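Local coordinates for malate synthase (Haloferax volcanii, PDB 3OYZ), which condenses acetyl-CoA with glyoxylate and hydrolyses the malyl-CoA intermediate to malate and CoA, a magnesium-dependent step of the glyoxylate cycle, at residues 45-51 with 80-86; 151-157 with 182-188. One frame throughout, in Å; residues are numbered along the deposited sequence.

Interaction 1 of 2, residues 45-51 with 80-86. With ACO (acetyl coenzyme *a), chain B; PYR (pyruvic acid), chain C.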
ATOM      1  N   VAL A  45      -2.137   5.637 -27.453  1.00 36.26           N
ATOM      2  CA  VAL A  45      -0.685   5.417 -27.535  1.00 34.49           C
ATOM      3  C   VAL A  45      -0.528   4.066 -28.139  1.00 33.72           C
ATOM      4  O   VAL A  45      -1.035   3.072 -27.645  1.00 35.27           O
ATOM      5  CB  VAL A  45       0.074   5.519 -26.112  1.00 33.51           C
ATOM      6  CG1 VAL A  45       1.438   4.976 -26.256  1.00 33.72           C
ATOM      7  CG2 VAL A  45       0.265   6.948 -25.800  1.00 31.85           C
ATOM      8  N   TRP A  46       0.228   4.020 -29.230  1.00 34.58           N
ATOM      9  CA  TRP A  46       0.422   2.765 -29.883  1.00 34.50           C
ATOM     10  C   TRP A  46       1.877   2.368 -29.719  1.00 29.92           C
ATOM     11  O   TRP A  46       2.753   3.179 -29.952  1.00 34.08           O
ATOM     12  CB  TRP A  46       0.087   2.920 -31.403  1.00 33.71           C
ATOM     13  CG  TRP A  46       0.374   1.626 -32.135  1.00 37.53           C
ATOM     14  CD1 TRP A  46       0.113   0.359 -31.702  1.00 40.96           C
ATOM     15  CD2 TRP A  46       1.019   1.484 -33.405  1.00 36.28           C
ATOM     16  NE1 TRP A  46       0.562  -0.564 -32.626  1.00 40.13           N
ATOM     17  CE2 TRP A  46       1.157   0.112 -33.656  1.00 36.72           C
ATOM     18  CE3 TRP A  46       1.487   2.407 -34.371  1.00 36.93           C
ATOM     19  CZ2 TRP A  46       1.672  -0.395 -34.878  1.00 37.97           C
ATOM     20  CZ3 TRP A  46       2.122   1.898 -35.537  1.00 38.53           C
ATOM     21  CH2 TRP A  46       2.186   0.514 -35.772  1.00 38.41           C
ATOM     22  N   VAL A  47       2.133   1.134 -29.336  1.00 33.62           N
ATOM     23  CA  VAL A  47       3.486   0.677 -29.028  1.00 35.08           C
ATOM     24  C   VAL A  47       3.940  -0.471 -29.926  1.00 35.51           C
ATOM     25  O   VAL A  47       3.726  -1.650 -29.623  1.00 34.90           O
ATOM     26  CB  VAL A  47       3.507   0.257 -27.507  1.00 36.00           C
ATOM     27  CG1 VAL A  47       4.907  -0.101 -27.050  1.00 33.29           C
ATOM     28  CG2 VAL A  47       2.972   1.436 -26.707  1.00 33.03           C
ATOM     29  N   PRO A  48       4.624  -0.149 -31.038  1.00 35.51           N
ATOM     30  CA  PRO A  48       5.225  -1.309 -31.672  1.00 36.37           C
ATOM     31  C   PRO A  48       6.251  -1.950 -30.750  1.00 37.80           C
ATOM     32  O   PRO A  48       7.238  -1.307 -30.391  1.00 40.14           O
ATOM     33  CB  PRO A  48       6.006  -0.686 -32.832  1.00 35.91           C
ATOM     34  CG  PRO A  48       5.213   0.538 -33.242  1.00 34.14           C
ATOM     35  CD  PRO A  48       4.666   1.069 -31.889  1.00 36.18           C
ATOM     36  N   ASP A  49       6.092  -3.219 -30.468  1.00 37.26           N
ATOM     37  CA  ASP A  49       6.817  -3.863 -29.407  1.00 36.99           C
ATOM     38  C   ASP A  49       7.908  -4.778 -29.822  1.00 36.46           C
ATOM     39  O   ASP A  49       7.642  -5.959 -29.933  1.00 37.62           O
ATOM     40  CB  ASP A  49       5.817  -4.575 -28.509  1.00 37.40           C
ATOM     41  CG  ASP A  49       6.409  -5.063 -27.215  1.00 38.07           C
ATOM     42  OD1 ASP A  49       7.580  -4.763 -26.944  1.00 36.56           O
ATOM     43  OD2 ASP A  49       5.709  -5.827 -26.517  1.00 40.94           O
ATOM     44  N   ASN A  50       9.140  -4.266 -29.867  1.00 35.04           N
ATOM     45  CA  ASN A  50      10.306  -5.075 -30.110  1.00 36.23           C
ATOM     46  C   ASN A  50      10.811  -5.935 -28.972  1.00 38.33           C
ATOM     47  O   ASN A  50      11.826  -6.620 -29.136  1.00 37.87           O
ATOM     48  CB  ASN A  50      11.444  -4.212 -30.660  1.00 36.87           C
ATOM     49  CG  ASN A  50      12.215  -4.942 -31.797  1.00 40.96           C
ATOM     50  OD1 ASN A  50      11.603  -5.588 -32.665  1.00 43.92           O
ATOM     51  ND2 ASN A  50      13.526  -4.844 -31.784  1.00 36.75           N
ATOM     52  N   GLU A  51      10.121  -5.887 -27.826  1.00 38.50           N
ATOM     53  CA  GLU A  51      10.565  -6.658 -26.666  1.00 40.09           C
ATOM     54  C   GLU A  51       9.681  -7.878 -26.526  1.00 42.41           C
ATOM     55  O   GLU A  51       9.674  -8.683 -27.486  1.00 42.80           O
ATOM     56  CB  GLU A  51      10.574  -5.812 -25.375  1.00 40.87           C
ATOM     57  CG  GLU A  51      11.347  -6.517 -24.259  1.00 40.53           C
ATOM     58  CD  GLU A  51      10.604  -6.527 -22.926  1.00 39.25           C
ATOM     59  OE1 GLU A  51       9.372  -6.507 -22.914  1.00 42.30           O
ATOM     60  OE2 GLU A  51      11.214  -6.654 -21.854  1.00 38.44           O
ATOM     61  N   GLU A  80      -0.499   8.427 -30.545  1.00 40.06           N
ATOM     62  CA  GLU A  80       0.946   8.773 -30.529  1.00 37.93           C
ATOM     63  C   GLU A  80       1.665   7.491 -30.675  1.00 34.97           C
ATOM     64  O   GLU A  80       1.223   6.502 -30.099  1.00 35.56           O
ATOM     65  CB  GLU A  80       1.329   9.422 -29.172  1.00 40.50           C
ATOM     66  CG  GLU A  80       0.851  10.879 -29.001  1.00 40.53           C
ATOM     67  CD  GLU A  80       1.425  11.547 -27.716  1.00 47.32           C
ATOM     68  OE1 GLU A  80       2.313  10.921 -27.085  1.00 41.40           O
ATOM     69  OE2 GLU A  80       1.071  12.705 -27.351  1.00 48.83           O
ATOM     70  N   ILE A  81       2.829   7.492 -31.325  1.00 33.70           N
ATOM     71  CA  ILE A  81       3.599   6.292 -31.504  1.00 34.15           C
ATOM     72  C   ILE A  81       4.897   6.291 -30.605  1.00 33.72           C
ATOM     73  O   ILE A  81       5.754   7.168 -30.673  1.00 33.60           O
ATOM     74  CB  ILE A  81       3.987   6.086 -32.995  1.00 34.06           C
ATOM     75  CG1 ILE A  81       2.756   6.256 -33.953  1.00 37.57           C
ATOM     76  CG2 ILE A  81       4.721   4.743 -33.214  1.00 34.35           C
ATOM     77  CD1 ILE A  81       3.138   5.896 -35.470  1.00 34.52           C
ATOM     78  N   HIS A  82       5.043   5.249 -29.815  1.00 34.76           N
ATOM     79  CA  HIS A  82       6.169   5.138 -28.850  1.00 33.59           C
ATOM     80  C   HIS A  82       6.572   3.694 -28.888  1.00 31.97           C
ATOM     81  O   HIS A  82       6.050   2.914 -28.104  1.00 33.46           O
ATOM     82  CB  HIS A  82       5.576   5.437 -27.438  1.00 34.09           C
ATOM     83  CG  HIS A  82       5.142   6.857 -27.221  1.00 35.41           C
ATOM     84  ND1 HIS A  82       5.922   7.785 -26.559  1.00 34.22           N
ATOM     85  CD2 HIS A  82       3.949   7.465 -27.452  1.00 29.94           C
ATOM     86  CE1 HIS A  82       5.266   8.928 -26.476  1.00 31.16           C
ATOM     87  NE2 HIS A  82       4.046   8.745 -26.971  1.00 31.29           N
ATOM     88  N   PRO A  83       7.542   3.258 -29.729  1.00 32.45           N
ATOM     89  CA  PRO A  83       7.896   1.856 -29.751  1.00 32.14           C
ATOM     90  C   PRO A  83       8.642   1.326 -28.495  1.00 34.07           C
ATOM     91  O   PRO A  83       9.390   2.106 -27.868  1.00 35.56           O
ATOM     92  CB  PRO A  83       8.917   1.792 -30.916  1.00 31.66           C
ATOM     93  CG  PRO A  83       8.617   2.894 -31.792  1.00 31.40           C
ATOM     94  CD  PRO A  83       8.209   4.014 -30.804  1.00 35.22           C
ATOM     95  N   ARG A  84       8.457   0.073 -28.121  1.00 31.96           N
ATOM     96  CA  ARG A  84       9.173  -0.498 -26.969  1.00 35.31           C
ATOM     97  C   ARG A  84      10.460  -1.153 -27.465  1.00 37.87           C
ATOM     98  O   ARG A  84      10.401  -2.078 -28.293  1.00 37.21           O
ATOM     99  CB  ARG A  84       8.301  -1.488 -26.167  1.00 33.34           C
ATOM    100  CG  ARG A  84       9.083  -2.184 -24.971  1.00 39.03           C
ATOM    101  CD  ARG A  84       8.171  -2.651 -23.882  1.00 38.13           C
ATOM    102  NE  ARG A  84       7.504  -3.912 -24.237  1.00 39.77           N
ATOM    103  CZ  ARG A  84       6.944  -4.756 -23.382  1.00 39.74           C
ATOM    104  NH1 ARG A  84       6.932  -4.590 -22.035  1.00 35.10           N
ATOM    105  NH2 ARG A  84       6.441  -5.863 -23.879  1.00 36.62           N
ATOM    106  N   MET A  85      11.596  -0.732 -26.892  1.00 36.57           N
ATOM    107  CA  MET A  85      12.912  -1.280 -27.157  1.00 36.65           C
ATOM    108  C   MET A  85      13.263  -2.334 -26.099  1.00 37.60           C
ATOM    109  O   MET A  85      12.683  -2.380 -24.990  1.00 34.63           O
ATOM    110  CB  MET A  85      13.930  -0.123 -27.127  1.00 35.06           C
ATOM    111  CG  MET A  85      13.464   0.989 -28.046  1.00 43.39           C
ATOM    112  SD  MET A  85      13.922   0.637 -29.808  1.00 43.59           S
ATOM    113  CE  MET A  85      12.447  -0.229 -30.311  1.00 38.39           C
ATOM    114  N   VAL A  86      14.317  -3.098 -26.350  1.00 34.73           N
ATOM    115  CA  VAL A  86      14.730  -4.006 -25.270  1.00 33.97           C
ATOM    116  C   VAL A  86      15.556  -3.233 -24.221  1.00 31.12           C
ATOM    117  O   VAL A  86      16.112  -2.191 -24.561  1.00 32.65           O
ATOM    118  CB  VAL A  86      15.528  -5.241 -25.740  1.00 36.78           C
ATOM    119  CG1 VAL A  86      14.629  -6.123 -26.624  1.00 37.34           C
ATOM    120  CG2 VAL A  86      16.779  -4.826 -26.527  1.00 36.56           C
TER
HETATM  121  N1A ACO B 434      -1.568  -5.780 -32.969  1.00 53.78           N
HETATM  122  C2A ACO B 434      -1.997  -5.766 -34.246  1.00 55.80           C
HETATM  123  N3A ACO B 434      -2.963  -6.604 -34.660  1.00 55.93           N
HETATM  124  C4A ACO B 434      -3.549  -7.520 -33.845  1.00 51.48           C
HETATM  125  C5A ACO B 434      -3.100  -7.555 -32.437  1.00 52.58           C
HETATM  126  C6A ACO B 434      -2.019  -6.639 -32.026  1.00 49.84           C
HETATM  127  N6A ACO B 434      -1.603  -6.739 -30.736  1.00 41.53           N
HETATM  128  N7A ACO B 434      -3.793  -8.517 -31.814  1.00 51.44           N
HETATM  129  C8A ACO B 434      -4.607  -9.075 -32.742  1.00 52.36           C
HETATM  130  N9A ACO B 434      -4.501  -8.455 -33.925  1.00 54.36           N
HETATM  131  C1B ACO B 434      -5.300  -8.833 -35.135  1.00 55.72           C
HETATM  132  C2B ACO B 434      -5.422 -10.351 -35.157  1.00 56.80           C
HETATM  133  O2B ACO B 434      -4.272 -10.895 -35.802  1.00 53.85           O
HETATM  134  C3B ACO B 434      -6.723 -10.578 -35.900  1.00 57.48           C
HETATM  135  O3B ACO B 434      -6.344 -10.366 -37.264  1.00 66.57           O
HETATM  136  P3B ACO B 434      -7.115 -10.963 -38.592  1.00 68.62           P
HETATM  137  O7A ACO B 434      -7.838  -9.697 -39.027  1.00 59.08           O
HETATM  138  O8A ACO B 434      -7.930 -12.081 -37.975  1.00 62.26           O
HETATM  139  O9A ACO B 434      -6.046 -11.476 -39.530  1.00 63.28           O
HETATM  140  C4B ACO B 434      -7.575  -9.417 -35.413  1.00 60.24           C
HETATM  141  O4B ACO B 434      -6.659  -8.360 -35.092  1.00 61.14           O
HETATM  142  C5B ACO B 434      -8.338  -9.771 -34.142  1.00 59.85           C
HETATM  143  O5B ACO B 434      -7.467 -10.577 -33.346  1.00 57.79           O
HETATM  144  P1A ACO B 434      -7.987 -11.395 -32.067  1.00 61.45           P
HETATM  145  O1A ACO B 434      -8.905 -12.532 -32.380  1.00 64.37           O
HETATM  146  O2A ACO B 434      -8.594 -10.343 -31.185  1.00 62.49           O
HETATM  147  O3A ACO B 434      -6.746 -12.032 -31.282  1.00 61.06           O
HETATM  148  P2A ACO B 434      -5.952 -13.313 -31.827  1.00 60.67           P
HETATM  149  O4A ACO B 434      -5.839 -12.922 -33.265  1.00 59.23           O
HETATM  150  O5A ACO B 434      -6.540 -14.530 -31.144  1.00 59.56           O
HETATM  151  O6A ACO B 434      -4.466 -13.255 -31.167  1.00 60.87           O
HETATM  152  CBP ACO B 434      -2.746 -12.615 -29.529  1.00 52.29           C
HETATM  153  CCP ACO B 434      -4.185 -13.088 -29.769  1.00 52.71           C
HETATM  154  CDP ACO B 434      -1.742 -13.618 -30.094  1.00 50.23           C
HETATM  155  CEP ACO B 434      -2.545 -12.567 -28.020  1.00 53.70           C
HETATM  156  CAP ACO B 434      -2.448 -11.266 -30.195  1.00 47.03           C
HETATM  157  OAP ACO B 434      -3.550 -10.442 -29.840  1.00 44.25           O
HETATM  158  C9P ACO B 434      -1.179 -10.596 -29.710  1.00 51.07           C
HETATM  159  O9P ACO B 434      -0.078 -11.050 -30.039  1.00 51.97           O
HETATM  160  N8P ACO B 434      -1.335  -9.535 -28.900  1.00 50.03           N
HETATM  161  C7P ACO B 434      -0.156  -8.834 -28.408  1.00 48.96           C
HETATM  162  C6P ACO B 434       0.610  -9.604 -27.322  1.00 49.60           C
HETATM  163  C5P ACO B 434       1.610  -8.611 -26.760  1.00 46.12           C
HETATM  164  O5P ACO B 434       1.642  -7.463 -27.199  1.00 45.07           O
HETATM  165  N4P ACO B 434       2.365  -9.060 -25.759  1.00 46.02           N
HETATM  166  C3P ACO B 434       3.352  -8.264 -25.050  1.00 43.71           C
HETATM  167  C2P ACO B 434       2.698  -7.171 -24.200  1.00 44.36           C
HETATM  168  S1P ACO B 434       2.459  -8.054 -22.687  1.00 49.96           S
HETATM  169  C   ACO B 434       3.907  -8.116 -21.830  1.00 49.65           C
HETATM  170  O   ACO B 434       4.992  -7.887 -22.328  1.00 49.96           O
HETATM  171  CH3 ACO B 434       3.817  -8.530 -20.394  1.00 48.62           C
HETATM  172  C   PYR C 435       4.817  -7.279 -18.232  1.00 38.18           C
HETATM  173  O   PYR C 435       5.940  -7.757 -17.853  1.00 39.37           O
HETATM  174  OXT PYR C 435       3.745  -7.367 -17.529  1.00 34.51           O
HETATM  175  CA  PYR C 435       4.825  -6.515 -19.400  1.00 48.55           C
HETATM  176  O3  PYR C 435       5.941  -6.316 -20.044  1.00 46.92           O
HETATM  177  CB  PYR C 435       3.581  -5.858 -19.867  1.00 49.87           C
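Arg84 reaches across to Asp49 at the C-terminal end of two neighbouring parallel strands of the TIM barrel, joined as a beta-alpha-beta unit through helix 59-73. Backbone bonds come first: Trp46 N donates to Glu80 O, and His82 N to Trp46 O. Beyond the regular pairing, Arg84 N donates to Pro48 O and Asn50 N to Arg84 O.

Apolar contacts face helix 59-73 at Trp46, Ile81 and Pro48. Ile81 CD1 sits at the edge of the Trp46 ring, 4.0 Å from CE3, while Ile81 CG2 packs on Pro48 CD. Ile70 and Ile66 of helix 59-73 touch Ile81 and Pro48.

Charged groups gather at the active site. Arg84 holds Asp49 side-on: NE donates to OD1 at 2.8 Å, nearly straight at 172°, and NH2 to OD2 at 2.7 Å. Glu51 N also donates to Asp49 OD1, making an Asx turn; it and Arg84 NE arrive from opposite faces of the carboxylate. Glu51 OE1 lies over the guanidinium face, well out of its plane and 3.2 Å from Arg84 NH2; no N-H points at it, so the salt bridge is charge alone. The Arg84 chain extends from the backbone and then bends at chi3 (78°), which turns its far edge to the ligands. Arg84 NH2 donates to the acetyl oxygen O of acetyl-CoA at 2.9 Å, and Arg84 NH1 to the keto oxygen O3 of pyruvate at 2.8 Å.

Interaction 2 of 2, residues 151-157 with 182-188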
ATOM      1  N   LEU A 151      12.351  13.348 -27.641  1.00 34.63           N
ATOM      2  CA  LEU A 151      11.803  11.999 -27.499  1.00 32.82           C
ATOM      3  C   LEU A 151      11.374  11.712 -26.031  1.00 36.33           C
ATOM      4  O   LEU A 151      12.245  11.723 -25.131  1.00 30.94           O
ATOM      5  CB  LEU A 151      12.899  11.001 -27.839  1.00 32.81           C
ATOM      6  CG  LEU A 151      13.214  11.070 -29.352  1.00 37.31           C
ATOM      7  CD1 LEU A 151      14.343  10.117 -29.467  1.00 33.61           C
ATOM      8  CD2 LEU A 151      12.005  10.520 -30.138  1.00 37.98           C
ATOM      9  N   ALA A 152      10.077  11.484 -25.827  1.00 34.25           N
ATOM     10  CA  ALA A 152       9.487  11.127 -24.532  1.00 31.95           C
ATOM     11  C   ALA A 152      10.055   9.780 -24.105  1.00 31.25           C
ATOM     12  O   ALA A 152      10.334   8.928 -24.942  1.00 31.63           O
ATOM     13  CB  ALA A 152       7.914  11.116 -24.631  1.00 30.06           C
ATOM     14  N   MET A 153      10.351   9.588 -22.817  1.00 31.23           N
ATOM     15  CA  MET A 153      10.665   8.250 -22.328  1.00 29.73           C
ATOM     16  C   MET A 153       9.517   7.768 -21.452  1.00 29.74           C
ATOM     17  O   MET A 153       9.085   8.478 -20.540  1.00 31.20           O
ATOM     18  CB  MET A 153      11.941   8.322 -21.448  1.00 31.11           C
ATOM     19  CG  MET A 153      12.431   6.941 -20.836  1.00 29.79           C
ATOM     20  SD  MET A 153      13.994   7.407 -19.930  1.00 37.68           S
ATOM     21  CE  MET A 153      13.946   6.262 -18.557  1.00 34.46           C
ATOM     22  N   SER A 154       9.126   6.512 -21.593  1.00 27.91           N
ATOM     23  CA  SER A 154       8.090   5.952 -20.747  1.00 29.13           C
ATOM     24  C   SER A 154       8.770   4.738 -20.165  1.00 31.30           C
ATOM     25  O   SER A 154       9.602   4.118 -20.869  1.00 31.14           O
ATOM     26  CB  SER A 154       6.803   5.566 -21.522  1.00 27.41           C
ATOM     27  OG  SER A 154       6.202   6.810 -21.899  1.00 30.07           O
ATOM     28  N   VAL A 155       8.420   4.335 -18.937  1.00 29.74           N
ATOM     29  CA  VAL A 155       9.111   3.165 -18.431  1.00 28.24           C
ATOM     30  C   VAL A 155       8.072   2.164 -18.008  1.00 28.50           C
ATOM     31  O   VAL A 155       6.988   2.507 -17.533  1.00 31.11           O
ATOM     32  CB  VAL A 155      10.063   3.442 -17.223  1.00 28.14           C
ATOM     33  CG1 VAL A 155      11.088   4.486 -17.632  1.00 28.33           C
ATOM     34  CG2 VAL A 155       9.226   4.077 -16.062  1.00 30.21           C
ATOM     35  N   ILE A 156       8.420   0.882 -18.066  1.00 29.24           N
ATOM     36  CA  ILE A 156       7.569  -0.134 -17.502  1.00 28.51           C
ATOM     37  C   ILE A 156       8.048  -0.451 -16.048  1.00 29.91           C
ATOM     38  O   ILE A 156       9.229  -0.722 -15.873  1.00 29.04           O
ATOM     39  CB  ILE A 156       7.758  -1.469 -18.253  1.00 29.47           C
ATOM     40  CG1 ILE A 156       7.396  -1.356 -19.759  1.00 27.79           C
ATOM     41  CG2 ILE A 156       6.713  -2.470 -17.666  1.00 28.15           C
ATOM     42  CD1 ILE A 156       6.156  -0.633 -20.092  1.00 31.88           C
ATOM     43  N   ILE A 157       7.181  -0.353 -15.038  1.00 29.69           N
ATOM     44  CA  ILE A 157       7.488  -0.597 -13.598  1.00 27.85           C
ATOM     45  C   ILE A 157       7.204  -2.061 -13.431  1.00 28.19           C
ATOM     46  O   ILE A 157       6.033  -2.474 -13.373  1.00 31.02           O
ATOM     47  CB  ILE A 157       6.513   0.215 -12.648  1.00 26.49           C
ATOM     48  CG1 ILE A 157       6.578   1.743 -13.014  1.00 28.11           C
ATOM     49  CG2 ILE A 157       6.949  -0.037 -11.163  1.00 29.85           C
ATOM     50  CD1 ILE A 157       8.015   2.389 -13.021  1.00 27.66           C
ATOM     51  N   ARG A 182      12.037  14.354 -19.692  1.00 30.13           N
ATOM     52  CA  ARG A 182      11.372  13.648 -20.846  1.00 30.04           C
ATOM     53  C   ARG A 182      10.411  12.505 -20.467  1.00 31.58           C
ATOM     54  O   ARG A 182       9.672  11.963 -21.320  1.00 29.27           O
ATOM     55  CB  ARG A 182      12.490  13.080 -21.773  1.00 27.92           C
ATOM     56  CG  ARG A 182      13.263  11.835 -21.172  1.00 29.70           C
ATOM     57  CD  ARG A 182      14.375  11.120 -21.958  1.00 27.07           C
ATOM     58  NE  ARG A 182      15.517  11.977 -22.289  1.00 27.86           N
ATOM     59  CZ  ARG A 182      15.708  12.647 -23.422  1.00 38.11           C
ATOM     60  NH1 ARG A 182      14.763  12.674 -24.344  1.00 30.44           N
ATOM     61  NH2 ARG A 182      16.821  13.326 -23.631  1.00 32.26           N
ATOM     62  N   LEU A 183      10.401  12.117 -19.179  1.00 29.90           N
ATOM     63  CA  LEU A 183       9.515  11.077 -18.719  1.00 28.09           C
ATOM     64  C   LEU A 183       8.048  11.402 -18.989  1.00 30.04           C
ATOM     65  O   LEU A 183       7.609  12.517 -18.720  1.00 28.24           O
ATOM     66  CB  LEU A 183       9.593  10.802 -17.195  1.00 28.64           C
ATOM     67  CG  LEU A 183      10.883  10.002 -16.881  1.00 29.09           C
ATOM     68  CD1 LEU A 183      11.180  10.034 -15.312  1.00 30.82           C
ATOM     69  CD2 LEU A 183      10.603   8.484 -17.227  1.00 33.16           C
ATOM     70  N   PHE A 184       7.345  10.379 -19.476  1.00 28.28           N
ATOM     71  CA  PHE A 184       5.949  10.527 -19.942  1.00 32.27           C
ATOM     72  C   PHE A 184       5.096   9.509 -19.196  1.00 28.48           C
ATOM     73  O   PHE A 184       4.394   9.901 -18.280  1.00 32.84           O
ATOM     74  CB  PHE A 184       5.867  10.372 -21.478  1.00 30.36           C
ATOM     75  CG  PHE A 184       4.448  10.447 -22.021  1.00 34.37           C
ATOM     76  CD1 PHE A 184       3.492  11.239 -21.395  1.00 35.33           C
ATOM     77  CD2 PHE A 184       4.070   9.686 -23.140  1.00 35.95           C
ATOM     78  CE1 PHE A 184       2.134  11.289 -21.813  1.00 33.48           C
ATOM     79  CE2 PHE A 184       2.714   9.724 -23.590  1.00 35.43           C
ATOM     80  CZ  PHE A 184       1.770  10.510 -22.939  1.00 32.98           C
ATOM     81  N   LEU A 185       5.133   8.233 -19.543  1.00 28.36           N
ATOM     82  CA  LEU A 185       4.205   7.332 -18.870  1.00 28.71           C
ATOM     83  C   LEU A 185       5.005   6.438 -17.892  1.00 27.93           C
ATOM     84  O   LEU A 185       6.163   6.008 -18.166  1.00 30.48           O
ATOM     85  CB  LEU A 185       3.527   6.331 -19.845  1.00 29.21           C
ATOM     86  CG  LEU A 185       2.859   7.025 -21.054  1.00 32.35           C
ATOM     87  CD1 LEU A 185       2.406   5.956 -22.040  1.00 27.85           C
ATOM     88  CD2 LEU A 185       1.608   7.673 -20.487  1.00 33.57           C
ATOM     89  N   LEU A 186       4.318   6.131 -16.798  1.00 26.59           N
ATOM     90  CA  LEU A 186       4.822   5.121 -15.869  1.00 28.98           C
ATOM     91  C   LEU A 186       3.813   4.010 -15.998  1.00 28.47           C
ATOM     92  O   LEU A 186       2.629   4.182 -15.640  1.00 29.31           O
ATOM     93  CB  LEU A 186       4.782   5.646 -14.418  1.00 26.83           C
ATOM     94  CG  LEU A 186       5.551   6.972 -14.247  1.00 25.90           C
ATOM     95  CD1 LEU A 186       5.371   7.419 -12.715  1.00 28.97           C
ATOM     96  CD2 LEU A 186       7.022   6.774 -14.750  1.00 31.95           C
ATOM     97  N   VAL A 187       4.281   2.852 -16.460  1.00 28.48           N
ATOM     98  CA  VAL A 187       3.298   1.844 -16.860  1.00 28.62           C
ATOM     99  C   VAL A 187       3.545   0.588 -16.077  1.00 29.50           C
ATOM    100  O   VAL A 187       4.641   0.111 -16.116  1.00 30.09           O
ATOM    101  CB  VAL A 187       3.447   1.466 -18.381  1.00 30.30           C
ATOM    102  CG1 VAL A 187       2.374   0.492 -18.827  1.00 27.80           C
ATOM    103  CG2 VAL A 187       3.423   2.711 -19.249  1.00 25.52           C
ATOM    104  N   ASP A 188       2.577   0.023 -15.356  1.00 29.78           N
ATOM    105  CA  ASP A 188       2.845  -1.225 -14.653  1.00 30.66           C
ATOM    106  C   ASP A 188       3.008  -2.415 -15.593  1.00 34.34           C
ATOM    107  O   ASP A 188       2.257  -2.518 -16.575  1.00 33.52           O
ATOM    108  CB  ASP A 188       1.726  -1.528 -13.671  1.00 28.03           C
ATOM    109  CG  ASP A 188       1.787  -0.586 -12.481  1.00 34.78           C
ATOM    110  OD1 ASP A 188       2.924  -0.144 -12.232  1.00 30.22           O
ATOM    111  OD2 ASP A 188       0.773  -0.247 -11.884  1.00 29.84           O
TER
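Arg182 lays its CG and CD along Met153 CB, with CD 3.7 Å from that carbon. Its CG starts out between the backbone N and the carbonyl carbon (chi1 72°), and a bend at chi3 brings the guanidinium back to Leu151. There NH1 donates to Leu151 O at 2.8 Å. The oxygen lies in the guanidinium plane, but the bond is bent, at 140°. Asp134, Thr138 and Glu141 of helix 127-143 also bind this guanidinium.

Ser154 OG accepts from Leu185 N at 3.0 Å. It rests against Leu185 CB and Phe184 CB. Its hydroxyl lies anti to the carbonyl carbon (chi1 -71°), which places it beside the neighbouring strand.

These are adjacent parallel strands of the TIM barrel, and the pairing contains a beta bulge. Met153 pairs with Leu183, but Val155 pairs with Leu186. At the bulge the serine hydroxyl takes the Leu185 N-H, while Leu185 O accepts from Val155 N. Regular bonding then resumes from Val187 N to Val155 O and from Ile157 N to Val187 O.

Met153, Val155, Leu183 and Leu186 share one face of the sheet. The Val155 and Leu186 side chains lie side by side, pointing the same way, with CG2 of Val155 3.7 Å from CD2 of Leu186. Val155 CG1 meets Leu183 CD2. Phe137 and Trp130 of helix 127-143 pack on Met153 and Val155. On the other face Ile156 CD1 touches Val187 CB at 3.8 Å. Back on the face of Val155 and Leu186, Ile157 CB lies 3.6 Å from Asp188 OD1, an oxygen also hydrogen-bonded to Thr216.

Interactions 1 and 2 join different strand pairs of one barrel, with centres about 11 Å apart, and they meet inside it. His82 CE1 lies 3.6 Å from Phe184 CD2 and 3.9 Å from Ala152 CB. Nearer the ligands, Arg84 NH1 packs 4.0 Å from Ile156 CG1. Thus Ile156 of interaction 2 borders the arginine that binds acetyl-CoA and pyruvate here, and glyoxylate in the reaction. The nearest atom of the Ile156 side chain is about 5 Å from pyruvate and about 5 Å from the magnesium ion. The chain just beyond strands 152-157 and 183-188 supplies the metal site: Glu158 follows 151-157, and Asp192 lies past 182-188. Asp52, another magnesium-binding residue, directly follows 45-51.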